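Local coordinates for protein autoinducer 2 sensor kinase/phosphatase luxQ (Vibrio cholerae, PDB 3C38) that senses autoinducer 2 through LuxP with its periplasmic domain, the part present here, and switches between kinase and phosphatase activity in the quorum-sensing phosphorelay, at residues Arg41-Ser46 with Glu74-Asn79; Ser88-Leu93 with Leu112-Ala117; Gln220-Val225 with Tyr231-Ser236; Asn55-Arg60 with Gln150-Leu155. All coordinates share one frame; numbering follows the deposited sequence. Where two conformers were deposited one is given.

Contact 1 of 4, residues Arg41-Ser46 with Glu74-Asn79; sequences RIHQDS and ELELSN
The H43 imidazole meets two other flat groups at its NE2 corner, the carboxylate of E76 and the amide of N79, and both approach its ring obliquely. The carboxylate stands steeply against the ring, their planes 77° apart. The N79 amide lies almost parallel to it, only 13° away, but its ND2 stays 3.7 Å from H43 NE2.

E76 OE1 is the atom on which the group converges. It sits 2.8 Å from H43 NE2 and 3.0 Å from H43 CE1, yet the angle at NE2 is too poor for a hydrogen bond. The bond that does form is with N79: ND2 donates to E76 OE1 at 3.1 Å. The acceptor lies in the amide plane of N79, while ND2 meets OE1 from above the carboxylate plane. The E76 chain bends at chi2 (-105°), which turns its carboxylate crosswise to the ring. Behind the side chains, N79 N bonds back to E76 O at 2.8 Å, so the segment 74-79 holds donor and acceptor together.

This polar contact sets the loop after helix 65-74 against the long helix 22-47 of the periplasmic Cache-type domain. It is small and lies at the surface. One carboxylate oxygen so close to an imidazole would probably stabilise a protonated H43, although no hydrogen bond is formed.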
loop_
_atom_site.group_PDB
_atom_site.type_symbol
_atom_site.label_atom_id
_atom_site.label_comp_id
_atom_site.label_asym_id
_atom_site.label_seq_id
_atom_site.Cartn_x
_atom_site.Cartn_y
_atom_site.Cartn_z
ATOM N N ARG A 41 1.124 8.872 3.937
ATOM C CA ARG A 41 1.448 9.160 5.327
ATOM C C ARG A 41 1.034 10.590 5.676
ATOM O O ARG A 41 0.349 10.833 6.685
ATOM C CB ARG A 41 2.952 8.977 5.561
ATOM C CG ARG A 41 3.455 9.595 6.867
ATOM C CD ARG A 41 4.904 9.223 7.150
ATOM N NE ARG A 41 5.821 9.621 6.082
ATOM C CZ ARG A 41 6.020 10.875 5.677
ATOM N NH1 ARG A 41 5.362 11.880 6.243
ATOM N NH2 ARG A 41 6.893 11.124 4.707
ATOM N N ILE A 42 1.453 11.530 4.829
ATOM C CA ILE A 42 1.147 12.943 5.013
ATOM C C ILE A 42 -0.355 13.185 5.137
ATOM O O ILE A 42 -0.811 13.819 6.087
ATOM C CB ILE A 42 1.710 13.782 3.845
ATOM C CG1 ILE A 42 3.239 13.782 3.910
ATOM C CG2 ILE A 42 1.162 15.203 3.897
ATOM C CD1 ILE A 42 3.909 14.448 2.710
ATOM N N HIS A 43 -1.128 12.685 4.181
ATOM C CA HIS A 43 -2.569 12.858 4.241
ATOM C C HIS A 43 -3.159 12.161 5.463
ATOM O O HIS A 43 -4.047 12.698 6.117
ATOM C CB HIS A 43 -3.226 12.345 2.961
ATOM C CG HIS A 43 -2.875 13.156 1.753
ATOM N ND1 HIS A 43 -2.940 14.533 1.741
ATOM C CD2 HIS A 43 -2.439 12.786 0.523
ATOM C CE1 HIS A 43 -2.557 14.977 0.556
ATOM N NE2 HIS A 43 -2.249 13.941 -0.199
ATOM N N GLN A 44 -2.656 10.970 5.772
ATOM C CA GLN A 44 -3.133 10.224 6.930
ATOM C C GLN A 44 -2.948 11.027 8.222
ATOM O O GLN A 44 -3.916 11.275 8.950
ATOM C CB GLN A 44 -2.393 8.880 7.046
ATOM C CG GLN A 44 -2.530 8.213 8.411
ATOM C CD GLN A 44 -1.925 6.815 8.476
ATOM O OE1 GLN A 44 -0.820 6.568 7.982
ATOM N NE2 GLN A 44 -2.650 5.895 9.108
ATOM N N ASP A 45 -1.708 11.430 8.492
ATOM C CA ASP A 45 -1.385 12.186 9.701
ATOM C C ASP A 45 -2.086 13.537 9.809
ATOM O O ASP A 45 -2.346 14.037 10.910
ATOM C CB ASP A 45 0.126 12.384 9.806
ATOM C CG ASP A 45 0.847 11.104 10.145
ATOM O OD1 ASP A 45 0.183 10.182 10.650
ATOM O OD2 ASP A 45 2.067 11.020 9.929
ATOM N N SER A 46 -2.394 14.118 8.660
ATOM C CA SER A 46 -3.075 15.398 8.609
ATOM C C SER A 46 -4.558 15.197 8.909
ATOM O O SER A 46 -5.182 15.993 9.612
ATOM C CB SER A 46 -2.904 16.016 7.223
ATOM O OG SER A 46 -3.380 17.343 7.215
ATOM N N GLU A 74 -12.954 12.944 -1.928
ATOM C CA GLU A 74 -13.677 13.734 -2.918
ATOM C C GLU A 74 -12.730 14.730 -3.579
ATOM O O GLU A 74 -12.802 14.978 -4.783
ATOM C CB GLU A 74 -14.811 14.511 -2.243
ATOM C CG GLU A 74 -15.471 15.550 -3.137
ATOM C CD GLU A 74 -16.162 16.645 -2.346
ATOM O OE1 GLU A 74 -17.032 16.323 -1.508
ATOM O OE2 GLU A 74 -15.832 17.831 -2.565
ATOM N N LEU A 75 -11.835 15.285 -2.770
ATOM C CA LEU A 75 -10.878 16.281 -3.226
ATOM C C LEU A 75 -9.491 15.730 -3.555
ATOM O O LEU A 75 -8.615 16.477 -3.995
ATOM C CB LEU A 75 -10.761 17.370 -2.158
ATOM C CG LEU A 75 -10.421 16.858 -0.753
ATOM C CD1 LEU A 75 -8.913 16.741 -0.602
ATOM C CD2 LEU A 75 -10.976 17.808 0.293
ATOM N N GLU A 76 -9.291 14.430 -3.350
ATOM C CA GLU A 76 -7.991 13.818 -3.616
ATOM C C GLU A 76 -8.037 12.328 -3.940
ATOM O O GLU A 76 -7.086 11.603 -3.650
ATOM C CB GLU A 76 -7.067 14.040 -2.416
ATOM C CG GLU A 76 -6.468 15.429 -2.360
ATOM C CD GLU A 76 -5.017 15.436 -2.767
ATOM O OE1 GLU A 76 -4.172 15.076 -1.921
ATOM O OE2 GLU A 76 -4.723 15.785 -3.932
ATOM N N LEU A 77 -9.134 11.887 -4.551
ATOM C CA LEU A 77 -9.325 10.482 -4.917
ATOM C C LEU A 77 -8.028 9.834 -5.401
ATOM O O LEU A 77 -7.764 8.657 -5.136
ATOM C CB LEU A 77 -10.395 10.372 -6.008
ATOM C CG LEU A 77 -11.765 10.967 -5.663
ATOM C CD1 LEU A 77 -12.615 11.040 -6.922
ATOM C CD2 LEU A 77 -12.447 10.128 -4.588
ATOM N N SER A 78 -7.223 10.617 -6.110
ATOM C CA SER A 78 -5.952 10.149 -6.645
ATOM C C SER A 78 -5.023 9.541 -5.587
ATOM O O SER A 78 -4.507 8.431 -5.764
ATOM C CB SER A 78 -5.250 11.311 -7.354
ATOM O OG SER A 78 -5.323 12.491 -6.569
ATOM N N ASN A 79 -4.817 10.259 -4.486
ATOM C CA ASN A 79 -3.930 9.785 -3.422
ATOM C C ASN A 79 -4.620 9.060 -2.271
ATOM O O ASN A 79 -4.117 9.067 -1.154
ATOM C CB ASN A 79 -3.136 10.959 -2.847
ATOM C CG ASN A 79 -2.527 11.823 -3.920
ATOM O OD1 ASN A 79 -1.909 11.322 -4.861
ATOM N ND2 ASN A 79 -2.690 13.132 -3.786
#

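Contact 2 of 4, residues Ser88-Leu93 with Leu112-Ala117; sequences SHDNIL and LIRRVA
R114 reaches across from helix 106-115 to D90, which sits in the type II' turn S88-N91 that links strands 83-88 and 91-95 in a beta hairpin. From CB, the chain leaves with CG anti to the carbonyl carbon (chi1 -67°) and bends at chi2, which swings it toward the turn. CG passes 4.0 Å from D90 OD1, and CD comes in to 3.7 Å from the same oxygen. NE then donates to D90 OD1 at 2.7 Å, and beyond CZ the terminal NH2 donates to D90 OD2 at 2.9 Å.

This is a side-on, two-nitrogen salt bridge. The carboxylate and guanidinium planes are only 6° apart, and each of the two oxygens uses its syn lone pair. A further, weak bond from NH2 to OD1 closes the pattern. Two bonds in a common plane fix the rotation of both groups, and the paired charges probably keep D90 ionised.

One residue back on the helix, I113 provides the apolar half of the contact. It points at the hairpin and packs with I92. Both touch F85 of strand 83-88, while L112 and V116 reach strands 134-143 and 123-127, so the helix lies across the five-stranded antiparallel sheet. The CG2 branch of I113 faces the backbone of the turn, 4.0 Å from H89 O. The CG1 branch diverges from it, to a meeting of methyls that is tighter than ordinary van der Waals contact: I113 CD1 lies 3.3 Å from I92 CD1.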
loop_
_atom_site.group_PDB
_atom_site.type_symbol
_atom_site.label_atom_id
_atom_site.label_comp_id
_atom_site.label_asym_id
_atom_site.label_seq_id
_atom_site.Cartn_x
_atom_site.Cartn_y
_atom_site.Cartn_z
ATOM N N SER A 88 -10.128 0.849 18.137
ATOM C CA SER A 88 -10.143 1.284 19.520
ATOM C C SER A 88 -9.970 -0.053 20.217
ATOM O O SER A 88 -10.946 -0.737 20.527
ATOM C CB SER A 88 -11.485 1.918 19.879
ATOM O OG SER A 88 -11.364 2.649 21.090
ATOM N N HIS A 89 -8.713 -0.424 20.436
ATOM C CA HIS A 89 -8.371 -1.713 21.019
ATOM C C HIS A 89 -8.802 -2.726 19.956
ATOM O O HIS A 89 -9.043 -2.350 18.806
ATOM C CB HIS A 89 -9.106 -1.938 22.344
ATOM C CG HIS A 89 -8.958 -0.803 23.303
ATOM N ND1 HIS A 89 -7.738 -0.221 23.581
ATOM C CD2 HIS A 89 -9.874 -0.112 24.021
ATOM C CE1 HIS A 89 -7.912 0.779 24.426
ATOM N NE2 HIS A 89 -9.201 0.868 24.709
ATOM N N ASP A 90 -8.903 -3.998 20.317
ATOM C CA ASP A 90 -9.283 -5.013 19.343
ATOM C C ASP A 90 -10.661 -4.777 18.732
ATOM O O ASP A 90 -11.176 -5.626 18.005
ATOM C CB ASP A 90 -9.239 -6.398 19.981
ATOM C CG ASP A 90 -7.930 -6.669 20.686
ATOM O OD1 ASP A 90 -6.862 -6.552 20.041
ATOM O OD2 ASP A 90 -7.967 -7.004 21.890
ATOM N N ASN A 91 -11.259 -3.629 19.019
ATOM C CA ASN A 91 -12.577 -3.327 18.480
ATOM C C ASN A 91 -12.419 -2.528 17.181
ATOM O O ASN A 91 -11.385 -1.887 16.957
ATOM C CB ASN A 91 -13.391 -2.535 19.520
ATOM C CG ASN A 91 -14.898 -2.562 19.248
ATOM O OD1 ASN A 91 -15.411 -3.492 18.627
ATOM N ND2 ASN A 91 -15.610 -1.550 19.736
ATOM N N ILE A 92 -13.430 -2.591 16.320
ATOM C CA ILE A 92 -13.408 -1.859 15.060
ATOM C C ILE A 92 -14.659 -0.988 15.057
ATOM O O ILE A 92 -15.773 -1.478 14.854
ATOM C CB ILE A 92 -13.441 -2.808 13.830
ATOM C CG1 ILE A 92 -12.275 -3.798 13.885
ATOM C CG2 ILE A 92 -13.338 -2.000 12.547
ATOM C CD1 ILE A 92 -10.921 -3.173 13.689
ATOM N N LEU A 93 -14.467 0.303 15.300
ATOM C CA LEU A 93 -15.572 1.246 15.350
ATOM C C LEU A 93 -16.077 1.559 13.956
ATOM O O LEU A 93 -17.279 1.752 13.754
ATOM C CB LEU A 93 -15.131 2.547 16.032
ATOM C CG LEU A 93 -14.572 2.471 17.456
ATOM C CD1 LEU A 93 -14.117 3.855 17.902
ATOM C CD2 LEU A 93 -15.630 1.925 18.398
ATOM N N LEU A 112 -5.024 -7.591 12.081
ATOM C CA LEU A 112 -4.068 -6.599 11.601
ATOM C C LEU A 112 -3.840 -5.533 12.660
ATOM O O LEU A 112 -2.751 -4.973 12.756
ATOM C CB LEU A 112 -4.580 -5.946 10.315
ATOM C CG LEU A 112 -4.678 -6.862 9.095
ATOM C CD1 LEU A 112 -5.193 -6.076 7.897
ATOM C CD2 LEU A 112 -3.309 -7.454 8.791
ATOM N N ILE A 113 -4.878 -5.258 13.448
ATOM C CA ILE A 113 -4.804 -4.273 14.522
ATOM C C ILE A 113 -3.556 -4.544 15.348
ATOM O O ILE A 113 -2.765 -3.653 15.621
ATOM C CB ILE A 113 -6.009 -4.388 15.476
ATOM C CG1 ILE A 113 -7.317 -4.364 14.686
ATOM C CG2 ILE A 113 -5.969 -3.272 16.495
ATOM C CD1 ILE A 113 -7.594 -3.075 13.999
ATOM N N ARG A 114 -3.397 -5.793 15.750
ATOM C CA ARG A 114 -2.255 -6.203 16.554
ATOM C C ARG A 114 -0.960 -6.144 15.764
ATOM O O ARG A 114 0.049 -5.627 16.243
ATOM C CB ARG A 114 -2.467 -7.632 17.052
ATOM C CG ARG A 114 -3.602 -7.789 18.038
ATOM C CD ARG A 114 -3.242 -7.164 19.373
ATOM N NE ARG A 114 -4.330 -7.289 20.337
ATOM C CZ ARG A 114 -4.142 -7.520 21.630
ATOM N NH1 ARG A 114 -2.908 -7.648 22.104
ATOM N NH2 ARG A 114 -5.183 -7.635 22.441
ATOM N N ARG A 115 -1.002 -6.681 14.547
ATOM C CA ARG A 115 0.159 -6.723 13.664
ATOM C C ARG A 115 0.860 -5.378 13.532
ATOM O O ARG A 115 2.082 -5.293 13.637
ATOM C CB ARG A 115 -0.257 -7.219 12.276
ATOM C CG ARG A 115 -0.850 -8.620 12.277
ATOM C CD ARG A 115 -1.047 -9.126 10.863
ATOM N NE ARG A 115 -1.387 -10.544 10.830
ATOM C CZ ARG A 115 -1.475 -11.254 9.714
ATOM N NH1 ARG A 115 -1.250 -10.670 8.551
ATOM N NH2 ARG A 115 -1.769 -12.545 9.759
ATOM N N VAL A 116 0.085 -4.329 13.292
ATOM C CA VAL A 116 0.642 -2.993 13.151
ATOM C C VAL A 116 0.599 -2.335 14.533
ATOM O O VAL A 116 -0.195 -1.437 14.785
ATOM C CB VAL A 116 -0.179 -2.173 12.131
ATOM C CG1 VAL A 116 0.418 -0.797 11.964
ATOM C CG2 VAL A 116 -0.207 -2.891 10.797
ATOM N N ALA A 117 1.473 -2.808 15.419
ATOM C CA ALA A 117 1.555 -2.339 16.798
ATOM C C ALA A 117 1.852 -0.865 16.989
ATOM O O ALA A 117 1.093 -0.160 17.651
ATOM C CB ALA A 117 2.587 -3.162 17.556
#

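Contact 3 of 4, residues Gln220-Val225 with Tyr231-Ser236; sequences QTFLEV and YLCVYS
V234 O is held by two hydrogen bonds. T221 N donates to it at 2.9 Å, and a water donates to V234 O at 2.7 Å. That water also bonds T221 OG1 and S236 OG; T221 OG1 bonds S26 OG of the long helix 22-47 as well. The setting is an antiparallel beta hairpin, with strand 216-225 at the margin of a four-stranded sheet and strand 228-239 next inward. T221 and V234 form a hydrogen-bonded pair, completed by a nearly straight bond from V234 N to T221 O at 2.7 Å. Further along, L223 N reaches L232 O.

The two faces differ in character. On the face with T221, the L223 methyls pack on V234 CG2. On the other, C233 sits between two rings. Its SG, anti to the backbone N (chi1 180°), lies over one face of Y235, offset toward the rim. C233 CB makes a CH-pi contact with the F222 face, 3.8 Å from the ring centroid, while SG, 4.0 Å from the same centroid, adds a sulfur-aromatic contact. Y235 OH bonds D185 O weakly. Q220 runs alongside Y235, and a second water donates to Q220 OE1 at 2.6 Å and bonds Y235 OH at 3.0 Å.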
loop_
_atom_site.group_PDB
_atom_site.type_symbol
_atom_site.label_atom_id
_atom_site.label_comp_id
_atom_site.label_asym_id
_atom_site.label_seq_id
_atom_site.Cartn_x
_atom_site.Cartn_y
_atom_site.Cartn_z
ATOM N N GLN A 220 16.799 -6.223 -10.691
ATOM C CA GLN A 220 16.031 -6.622 -9.518
ATOM C C GLN A 220 16.210 -5.581 -8.428
ATOM O O GLN A 220 17.320 -5.103 -8.194
ATOM C CB GLN A 220 16.497 -7.979 -8.993
ATOM C CG GLN A 220 15.877 -9.158 -9.693
ATOM C CD GLN A 220 16.333 -10.487 -9.119
ATOM O OE1 GLN A 220 16.137 -10.770 -7.933
ATOM N NE2 GLN A 220 16.943 -11.315 -9.963
ATOM N N THR A 221 15.114 -5.221 -7.770
ATOM C CA THR A 221 15.168 -4.239 -6.696
ATOM C C THR A 221 14.274 -4.652 -5.545
ATOM O O THR A 221 13.051 -4.703 -5.690
ATOM C CB THR A 221 14.706 -2.839 -7.152
ATOM O OG1 THR A 221 15.585 -2.344 -8.164
ATOM C CG2 THR A 221 14.724 -1.870 -5.971
ATOM N N PHE A 222 14.881 -4.966 -4.406
ATOM C CA PHE A 222 14.093 -5.334 -3.247
ATOM C C PHE A 222 13.798 -4.040 -2.513
ATOM O O PHE A 222 14.705 -3.317 -2.107
ATOM C CB PHE A 222 14.849 -6.336 -2.377
ATOM C CG PHE A 222 14.831 -7.732 -2.931
ATOM C CD1 PHE A 222 15.684 -8.095 -3.970
ATOM C CD2 PHE A 222 13.911 -8.667 -2.459
ATOM C CE1 PHE A 222 15.620 -9.382 -4.539
ATOM C CE2 PHE A 222 13.836 -9.951 -3.014
ATOM C CZ PHE A 222 14.693 -10.309 -4.058
ATOM N N LEU A 223 12.513 -3.733 -2.391
ATOM C CA LEU A 223 12.059 -2.506 -1.751
ATOM C C LEU A 223 12.225 -2.460 -0.235
ATOM O O LEU A 223 11.964 -3.439 0.475
ATOM C CB LEU A 223 10.572 -2.260 -2.083
ATOM C CG LEU A 223 10.202 -2.163 -3.571
ATOM C CD1 LEU A 223 8.691 -2.026 -3.737
ATOM C CD2 LEU A 223 10.938 -0.981 -4.193
ATOM N N GLU A 224 12.656 -1.308 0.256
ATOM C CA GLU A 224 12.778 -1.119 1.695
ATOM C C GLU A 224 11.509 -0.380 2.122
ATOM O O GLU A 224 10.986 0.455 1.383
ATOM C CB GLU A 224 13.995 -0.260 2.048
ATOM C CG GLU A 224 15.324 -0.830 1.611
ATOM C CD GLU A 224 16.501 -0.074 2.204
ATOM O OE1 GLU A 224 16.415 1.167 2.348
ATOM O OE2 GLU A 224 17.521 -0.723 2.514
ATOM N N VAL A 225 10.996 -0.728 3.292
ATOM C CA VAL A 225 9.825 -0.068 3.851
ATOM C C VAL A 225 10.347 0.498 5.172
ATOM O O VAL A 225 10.787 -0.256 6.040
ATOM C CB VAL A 225 8.684 -1.069 4.121
ATOM C CG1 VAL A 225 7.619 -0.428 5.006
ATOM C CG2 VAL A 225 8.067 -1.505 2.812
ATOM N N TYR A 231 10.766 -8.402 1.301
ATOM C CA TYR A 231 10.791 -9.447 0.285
ATOM C C TYR A 231 10.091 -9.001 -1.017
ATOM O O TYR A 231 9.925 -9.792 -1.945
ATOM C CB TYR A 231 10.118 -10.697 0.842
ATOM C CG TYR A 231 8.692 -10.471 1.300
ATOM C CD1 TYR A 231 7.660 -10.299 0.380
ATOM C CD2 TYR A 231 8.372 -10.425 2.660
ATOM C CE1 TYR A 231 6.343 -10.082 0.802
ATOM C CE2 TYR A 231 7.060 -10.208 3.096
ATOM C CZ TYR A 231 6.051 -10.039 2.165
ATOM O OH TYR A 231 4.752 -9.828 2.587
ATOM N N LEU A 232 9.664 -7.740 -1.072
ATOM C CA LEU A 232 9.006 -7.204 -2.261
ATOM C C LEU A 232 10.087 -6.919 -3.300
ATOM O O LEU A 232 10.941 -6.060 -3.084
ATOM C CB LEU A 232 8.279 -5.905 -1.929
ATOM C CG LEU A 232 7.182 -5.970 -0.865
ATOM C CD1 LEU A 232 6.703 -4.541 -0.556
ATOM C CD2 LEU A 232 6.023 -6.858 -1.339
ATOM N N CYS A 233 10.048 -7.642 -4.419
ATOM C CA CYS A 233 11.037 -7.471 -5.476
ATOM C C CYS A 233 10.475 -6.895 -6.774
ATOM O O CYS A 233 9.538 -7.424 -7.368
ATOM C CB CYS A 233 11.716 -8.807 -5.781
ATOM S SG CYS A 233 12.974 -8.728 -7.096
ATOM N N VAL A 234 11.063 -5.798 -7.213
ATOM C CA VAL A 234 10.631 -5.181 -8.444
ATOM C C VAL A 234 11.583 -5.554 -9.575
ATOM O O VAL A 234 12.769 -5.212 -9.543
ATOM C CB VAL A 234 10.584 -3.656 -8.325
ATOM C CG1 VAL A 234 10.243 -3.050 -9.691
ATOM C CG2 VAL A 234 9.537 -3.243 -7.270
ATOM N N TYR A 235 11.061 -6.273 -10.563
ATOM C CA TYR A 235 11.858 -6.660 -11.718
ATOM C C TYR A 235 11.673 -5.576 -12.766
ATOM O O TYR A 235 10.532 -5.227 -13.116
ATOM C CB TYR A 235 11.395 -8.005 -12.278
ATOM C CG TYR A 235 11.588 -9.166 -11.331
ATOM C CD1 TYR A 235 10.593 -9.527 -10.431
ATOM C CD2 TYR A 235 12.778 -9.901 -11.332
ATOM C CE1 TYR A 235 10.772 -10.593 -9.555
ATOM C CE2 TYR A 235 12.969 -10.960 -10.463
ATOM C CZ TYR A 235 11.963 -11.303 -9.576
ATOM O OH TYR A 235 12.152 -12.344 -8.699
ATOM N N SER A 236 12.785 -5.026 -13.243
ATOM C CA SER A 236 12.741 -3.976 -14.252
ATOM C C SER A 236 13.367 -4.539 -15.522
ATOM O O SER A 236 14.450 -5.131 -15.487
ATOM C CB SER A 236 13.496 -2.722 -13.778
ATOM O OG SER A 236 14.872 -2.988 -13.572
HETATM O O HOH W 1 14.817 -13.006 -7.576
HETATM O O HOH W 2 14.529 -3.468 -10.628
#

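Contact 4 of 4, residues Asn55-Arg60 with Gln150-Leu155; sequences NALVSR and QVVGYL
V58, on the last turn of helix 51-58, lies nearest V152 just where strand 153-160 begins, with 6.9 Å between V58 CA and V152 CA. The strand enters through a classic beta bulge: V152 and G153 both face L143 of the neighbouring strand 134-143. G153 takes phi 161° and psi -163°, a conformation open to a residue with no side chain.

On the side of 150-155, V152 carries nearly all of the contact. Its CB points at the helix, and its CG1 methyl, anti to the backbone N (chi1 -179°), is the part that reaches in. L57 CD2 comes to 3.6 Å from V152 CG1, and the two side chains lie alongside, running in opposite senses. V58 CG1 crosses on another line and touches the same methyl, V152 CG1, at 3.8 Å. L57 continues inward to L143, I86 and L65, so V152 covers the outer margin of a buried apolar layer between the helices and the five-stranded sheet.

R60, just past the helix with a positive phi, extends its side chain back along V152. Its NH1 lies 4.0 Å from V152 O and 4.1 Å from V152 CG1, which is contact but no hydrogen bond.

No polar bond joins the two segments, so methyl packing joins the C-terminal part of helix 51-58 to the lead-in of strand 153-160. The R60 guanidinium lies beside this apolar patch, where its attraction to the V152 carbonyl is likely to be slight.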
loop_
_atom_site.group_PDB
_atom_site.type_symbol
_atom_site.label_atom_id
_atom_site.label_comp_id
_atom_site.label_asym_id
_atom_site.label_seq_id
_atom_site.Cartn_x
_atom_site.Cartn_y
_atom_site.Cartn_z
ATOM N N ASN A 55 -14.702 14.478 16.040
ATOM C CA ASN A 55 -16.044 14.571 16.604
ATOM C C ASN A 55 -17.002 13.598 15.922
ATOM O O ASN A 55 -17.805 12.940 16.591
ATOM C CB ASN A 55 -16.575 16.021 16.549
ATOM C CG ASN A 55 -17.320 16.348 15.258
ATOM O OD1 ASN A 55 -18.317 15.706 14.914
ATOM N ND2 ASN A 55 -16.848 17.368 14.548
ATOM N N ALA A 56 -16.917 13.490 14.600
ATOM C CA ALA A 56 -17.786 12.570 13.875
ATOM C C ALA A 56 -17.607 11.200 14.506
ATOM O O ALA A 56 -18.549 10.410 14.596
ATOM C CB ALA A 56 -17.401 12.523 12.402
ATOM N N LEU A 57 -16.384 10.941 14.959
ATOM C CA LEU A 57 -16.036 9.678 15.588
ATOM C C LEU A 57 -16.620 9.553 16.985
ATOM O O LEU A 57 -17.435 8.672 17.234
ATOM C CB LEU A 57 -14.517 9.520 15.667
ATOM C CG LEU A 57 -14.026 8.222 16.314
ATOM C CD1 LEU A 57 -14.395 7.028 15.442
ATOM C CD2 LEU A 57 -12.531 8.291 16.508
ATOM N N VAL A 58 -16.193 10.428 17.893
ATOM C CA VAL A 58 -16.670 10.395 19.275
ATOM C C VAL A 58 -18.169 10.137 19.373
ATOM O O VAL A 58 -18.639 9.529 20.336
ATOM C CB VAL A 58 -16.367 11.707 20.013
ATOM C CG1 VAL A 58 -14.869 11.950 20.045
ATOM C CG2 VAL A 58 -17.107 12.861 19.349
ATOM N N SER A 59 -18.915 10.613 18.379
ATOM C CA SER A 59 -20.361 10.422 18.346
ATOM C C SER A 59 -20.649 8.954 18.119
ATOM O O SER A 59 -21.800 8.516 18.169
ATOM C CB SER A 59 -20.986 11.213 17.204
ATOM O OG SER A 59 -20.627 12.576 17.280
ATOM N N ARG A 60 -19.596 8.200 17.841
ATOM C CA ARG A 60 -19.745 6.784 17.603
ATOM C C ARG A 60 -20.821 6.588 16.540
ATOM O O ARG A 60 -21.409 5.512 16.425
ATOM C CB ARG A 60 -20.147 6.094 18.903
ATOM C CG ARG A 60 -19.187 5.016 19.357
ATOM C CD ARG A 60 -17.791 5.547 19.646
ATOM N NE ARG A 60 -16.933 4.477 20.152
ATOM C CZ ARG A 60 -15.687 4.637 20.590
ATOM N NH1 ARG A 60 -15.119 5.833 20.592
ATOM N NH2 ARG A 60 -15.003 3.593 21.034
ATOM N N GLN A 150 -7.668 12.903 25.076
ATOM C CA GLN A 150 -6.665 12.328 24.176
ATOM C C GLN A 150 -7.177 11.190 23.260
ATOM O O GLN A 150 -8.318 11.244 22.788
ATOM C CB GLN A 150 -5.440 11.885 24.987
ATOM C CG GLN A 150 -4.762 13.030 25.752
ATOM C CD GLN A 150 -3.950 13.956 24.857
ATOM O OE1 GLN A 150 -4.182 15.169 24.813
ATOM N NE2 GLN A 150 -2.982 13.385 24.146
ATOM N N VAL A 151 -6.353 10.165 23.017
ATOM C CA VAL A 151 -6.721 9.074 22.099
ATOM C C VAL A 151 -8.145 8.531 22.096
ATOM O O VAL A 151 -8.564 7.840 23.015
ATOM C CB VAL A 151 -5.779 7.869 22.242
ATOM C CG1 VAL A 151 -6.205 6.766 21.280
ATOM C CG2 VAL A 151 -4.356 8.291 21.941
ATOM N N VAL A 152 -8.872 8.830 21.026
ATOM C CA VAL A 152 -10.242 8.367 20.853
ATOM C C VAL A 152 -10.217 7.112 19.980
ATOM O O VAL A 152 -11.223 6.417 19.836
ATOM C CB VAL A 152 -11.100 9.443 20.159
ATOM C CG1 VAL A 152 -12.538 8.961 20.000
ATOM C CG2 VAL A 152 -11.051 10.727 20.966
ATOM N N GLY A 153 -9.052 6.833 19.401
ATOM C CA GLY A 153 -8.906 5.672 18.544
ATOM C C GLY A 153 -7.692 5.756 17.636
ATOM O O GLY A 153 -6.771 6.546 17.862
ATOM N N TYR A 154 -7.690 4.927 16.601
ATOM C CA TYR A 154 -6.596 4.890 15.651
ATOM C C TYR A 154 -7.147 4.729 14.246
ATOM O O TYR A 154 -8.125 4.003 14.021
ATOM C CB TYR A 154 -5.661 3.730 15.980
ATOM C CG TYR A 154 -4.733 4.012 17.136
ATOM C CD1 TYR A 154 -3.580 4.773 16.952
ATOM C CD2 TYR A 154 -5.013 3.539 18.421
ATOM C CE1 TYR A 154 -2.722 5.057 18.014
ATOM C CE2 TYR A 154 -4.161 3.822 19.497
ATOM C CZ TYR A 154 -3.019 4.584 19.279
ATOM O OH TYR A 154 -2.167 4.871 20.319
ATOM N N LEU A 155 -6.535 5.443 13.307
ATOM C CA LEU A 155 -6.933 5.364 11.913
ATOM C C LEU A 155 -5.880 4.520 11.208
ATOM O O LEU A 155 -4.671 4.791 11.283
ATOM C CB LEU A 155 -7.012 6.756 11.270
ATOM C CG LEU A 155 -7.319 6.759 9.765
ATOM C CD1 LEU A 155 -8.617 6.029 9.508
ATOM C CD2 LEU A 155 -7.404 8.190 9.246
#

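From the N terminus, the long helix 22-47 opens contact 1, and helix 51-58 opens contact 4 before the segment 74-79 closes contact 1, so these two cross. The hairpin and helix of contact 2 open and close before 150-155 returns to close contact 4. Contact 3 opens at 220-225 and closes at once with 231-236, a local hairpin in the other, four-stranded sheet, its centre about 37 Å from that of contact 4. Q44 NE2 makes a weak hydrogen bond to L155 O between contacts 1 and 4, and R60 of contact 4 packs on S88 and L93 of contact 2. Contacts 1, 2 and 4 thus gather helices around the five-stranded sheet, while helix 22-47 also lies along contact 3.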